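Long-range contact in coclaurine N-methyltransferase (Coptis japonica, PDB 6GKV), which probably transfers a methyl group from S-adenosyl-L-methionine to the ring nitrogen of coclaurine and related tetrahydroisoquinolines in alkaloid biosynthesis: residues Lys62-Val67 and Asp181-Glu186. Numbering follows the deposited sequence.
Sequences KIATEV and DITTHE. With SAH (S-adenosyl-L-homocysteine), chain C.
Two irregular loops meet where I63 comes abreast of T183, their CA atoms 5.7 Å apart, and no hydrogen bond joins the two backbones or their side chains. The contact thus illustrates a division of labour: the loops meet each other by van der Waals packing, while hydrogen bonds from 181-186 hold the adenine. T183 is the central piece. I63 and T183 run alongside each other in opposite directions, I63 CD1 reaching the backbone O of T183 at 3.5 Å, while the CB of A64 presses on T183 OG1 at 3.0 Å. V67 and D181 come from opposite sides, and the valine's CG1, trans to the main-chain N (chi1 -174°), sits obliquely above the carboxylate plane. It is nearest D181 OD1, at 3.2 Å. The same V67 CG1 is 3.5 Å from N6 of S-adenosyl-L-homocysteine, so the methyl borders the very bond that reads the adenine. In that bond N6 donates to D181 OD1 over 3.3 Å, with an N-H...O angle of 152°. The same oxygen weakly accepts the backbone N-H of T183, and OD2 takes a weak bond from T184 OG1, ties that probably help to fix the turn of the carboxylate. Trimming D181 to an alanine would probably leave the adenine amino group without this acceptor and open a gap beside V67. Next along the chain, the backbone N of I182 gives a weak but fairly straight bond to N1 of the adenine, while I182 CG1 and CD1 each lie 3.4 Å from C2 of the same base. Beyond the contact, I63 also packs on L208 and L209 of helix 206-215. The pairing of an acidic side chain with a neighbouring main-chain N-H, directed at N6 and N1 after strand 176-179, is the adenine-recognition site of a Rossmann-like methyltransferase, bordered by V67.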
loop_
_atom_site.group_PDB
_atom_site.type_symbol
_atom_site.label_atom_id
_atom_site.label_comp_id
_atom_site.label_asym_id
_atom_site.label_seq_id
_atom_site.Cartn_x
_atom_site.Cartn_y
_atom_site.Cartn_z
ATOM N N LYS A 62 -2.289 -10.904 20.611
ATOM C CA LYS A 62 -2.523 -12.296 20.246
ATOM C C LYS A 62 -3.350 -12.302 18.975
ATOM O O LYS A 62 -3.744 -11.245 18.507
ATOM C CB LYS A 62 -3.227 -13.065 21.368
ATOM C CG LYS A 62 -2.336 -14.104 22.046
ATOM C CD LYS A 62 -1.726 -15.085 21.018
ATOM C CE LYS A 62 -2.797 -15.920 20.310
ATOM N NZ LYS A 62 -2.239 -16.779 19.229
ATOM N N ILE A 63 -3.611 -13.477 18.413
ATOM C CA ILE A 63 -4.344 -13.560 17.149
ATOM C C ILE A 63 -5.731 -12.909 17.227
ATOM O O ILE A 63 -6.143 -12.181 16.322
ATOM C CB ILE A 63 -4.494 -15.018 16.687
ATOM C CG1 ILE A 63 -3.136 -15.560 16.217
ATOM C CG2 ILE A 63 -5.536 -15.112 15.567
ATOM C CD1 ILE A 63 -3.142 -17.035 15.775
ATOM N N ALA A 64 -6.442 -13.160 18.319
ATOM C CA ALA A 64 -7.766 -12.570 18.517
ATOM C C ALA A 64 -8.045 -12.304 19.979
ATOM O O ALA A 64 -7.527 -12.999 20.859
ATOM C CB ALA A 64 -8.846 -13.466 17.950
ATOM N N THR A 65 -8.856 -11.281 20.226
ATOM C CA THR A 65 -9.395 -11.027 21.558
ATOM C C THR A 65 -10.919 -11.106 21.504
ATOM O O THR A 65 -11.513 -11.072 20.413
ATOM C CB THR A 65 -8.961 -9.652 22.114
ATOM O OG1 THR A 65 -9.555 -8.601 21.340
ATOM C CG2 THR A 65 -7.448 -9.518 22.079
ATOM N N GLU A 66 -11.535 -11.217 22.683
ATOM C CA GLU A 66 -12.992 -11.288 22.829
ATOM C C GLU A 66 -13.626 -12.339 21.914
ATOM O O GLU A 66 -14.649 -12.069 21.294
ATOM C CB GLU A 66 -13.625 -9.919 22.549
ATOM C CG GLU A 66 -12.951 -8.740 23.248
ATOM C CD GLU A 66 -13.154 -8.749 24.756
ATOM O OE1 GLU A 66 -14.094 -9.425 25.225
ATOM O OE2 GLU A 66 -12.372 -8.085 25.472
ATOM N N VAL A 67 -13.029 -13.529 21.850
ATOM C CA VAL A 67 -13.377 -14.526 20.827
ATOM C C VAL A 67 -14.740 -15.192 21.023
ATOM O O VAL A 67 -15.533 -15.284 20.086
ATOM C CB VAL A 67 -12.315 -15.634 20.764
ATOM C CG1 VAL A 67 -12.603 -16.589 19.608
ATOM C CG2 VAL A 67 -10.929 -15.026 20.657
ATOM N N ASP A 181 -11.991 -22.926 16.942
ATOM C CA ASP A 181 -11.551 -21.549 17.115
ATOM C C ASP A 181 -10.300 -21.394 16.249
ATOM O O ASP A 181 -9.282 -22.039 16.489
ATOM C CB ASP A 181 -11.277 -21.219 18.588
ATOM C CG ASP A 181 -10.783 -19.782 18.803
ATOM O OD1 ASP A 181 -11.052 -18.903 17.961
ATOM O OD2 ASP A 181 -10.124 -19.523 19.831
ATOM N N ILE A 182 -10.392 -20.568 15.216
ATOM C CA ILE A 182 -9.288 -20.402 14.287
ATOM C C ILE A 182 -8.103 -19.755 15.008
ATOM O O ILE A 182 -6.945 -19.978 14.642
ATOM C CB ILE A 182 -9.739 -19.585 13.057
ATOM C CG1 ILE A 182 -10.854 -20.347 12.338
ATOM C CG2 ILE A 182 -8.576 -19.317 12.097
ATOM C CD1 ILE A 182 -11.471 -19.608 11.164
ATOM N N THR A 183 -8.400 -18.983 16.053
ATOM C CA THR A 183 -7.379 -18.393 16.925
ATOM C C THR A 183 -6.421 -19.444 17.498
ATOM O O THR A 183 -5.222 -19.206 17.637
ATOM C CB THR A 183 -8.041 -17.629 18.090
ATOM O OG1 THR A 183 -8.710 -16.480 17.570
ATOM C CG2 THR A 183 -7.019 -17.192 19.134
ATOM N N THR A 184 -6.957 -20.613 17.829
ATOM C CA THR A 184 -6.161 -21.649 18.477
ATOM C C THR A 184 -6.093 -22.950 17.690
ATOM O O THR A 184 -5.435 -23.896 18.122
ATOM C CB THR A 184 -6.702 -21.997 19.886
ATOM O OG1 THR A 184 -8.109 -22.255 19.813
ATOM C CG2 THR A 184 -6.446 -20.871 20.865
ATOM N N HIS A 185 -6.775 -23.026 16.554
ATOM C CA HIS A 185 -6.817 -24.307 15.866
ATOM C C HIS A 185 -5.505 -24.620 15.146
ATOM O O HIS A 185 -4.982 -23.817 14.370
ATOM C CB HIS A 185 -7.982 -24.378 14.873
ATOM C CG HIS A 185 -8.169 -25.745 14.281
ATOM N ND1 HIS A 185 -8.686 -26.797 14.998
ATOM C CD2 HIS A 185 -7.864 -26.230 13.052
ATOM C CE1 HIS A 185 -8.711 -27.880 14.231
ATOM N NE2 HIS A 185 -8.218 -27.560 13.052
ATOM N N GLU A 186 -4.971 -25.797 15.430
ATOM C CA GLU A 186 -3.894 -26.341 14.632
ATOM C C GLU A 186 -4.449 -27.530 13.864
ATOM O O GLU A 186 -5.380 -28.185 14.319
ATOM C CB GLU A 186 -2.696 -26.745 15.502
ATOM C CG GLU A 186 -2.012 -25.586 16.246
ATOM C CD GLU A 186 -1.184 -24.665 15.335
ATOM O OE1 GLU A 186 -1.279 -24.778 14.090
ATOM O OE2 GLU A 186 -0.429 -23.820 15.871
HETATM N N SAH C . -17.619 -15.733 5.661
HETATM C CA SAH C . -19.058 -15.725 5.888
HETATM C CB SAH C . -19.409 -14.915 7.128
HETATM C CG SAH C . -18.515 -13.711 7.414
HETATM S SD SAH C . -18.897 -12.985 9.032
HETATM C C SAH C . -19.815 -15.168 4.693
HETATM O O SAH C . -19.183 -14.531 3.849
HETATM O OXT SAH C . -21.039 -15.334 4.557
HETATM C "C5'" SAH C . -17.419 -13.678 9.826
HETATM C "C4'" SAH C . -17.422 -15.206 9.955
HETATM O "O4'" SAH C . -16.253 -15.648 10.628
HETATM C "C3'" SAH C . -18.607 -15.728 10.757
HETATM O "O3'" SAH C . -19.032 -16.944 10.195
HETATM C "C2'" SAH C . -18.054 -16.040 12.125
HETATM O "O2'" SAH C . -18.762 -17.131 12.662
HETATM C "C1'" SAH C . -16.600 -16.375 11.801
HETATM N N9 SAH C . -15.667 -16.083 12.913
HETATM C C8 SAH C . -15.515 -14.909 13.620
HETATM N N7 SAH C . -14.543 -15.091 14.551
HETATM C C5 SAH C . -14.072 -16.365 14.449
HETATM C C6 SAH C . -13.096 -17.085 15.148
HETATM N N6 SAH C . -12.405 -16.524 16.144
HETATM N N1 SAH C . -12.848 -18.400 14.801
HETATM C C2 SAH C . -13.564 -18.997 13.778
HETATM N N3 SAH C . -14.525 -18.282 13.091
HETATM C C4 SAH C . -14.774 -16.991 13.425
#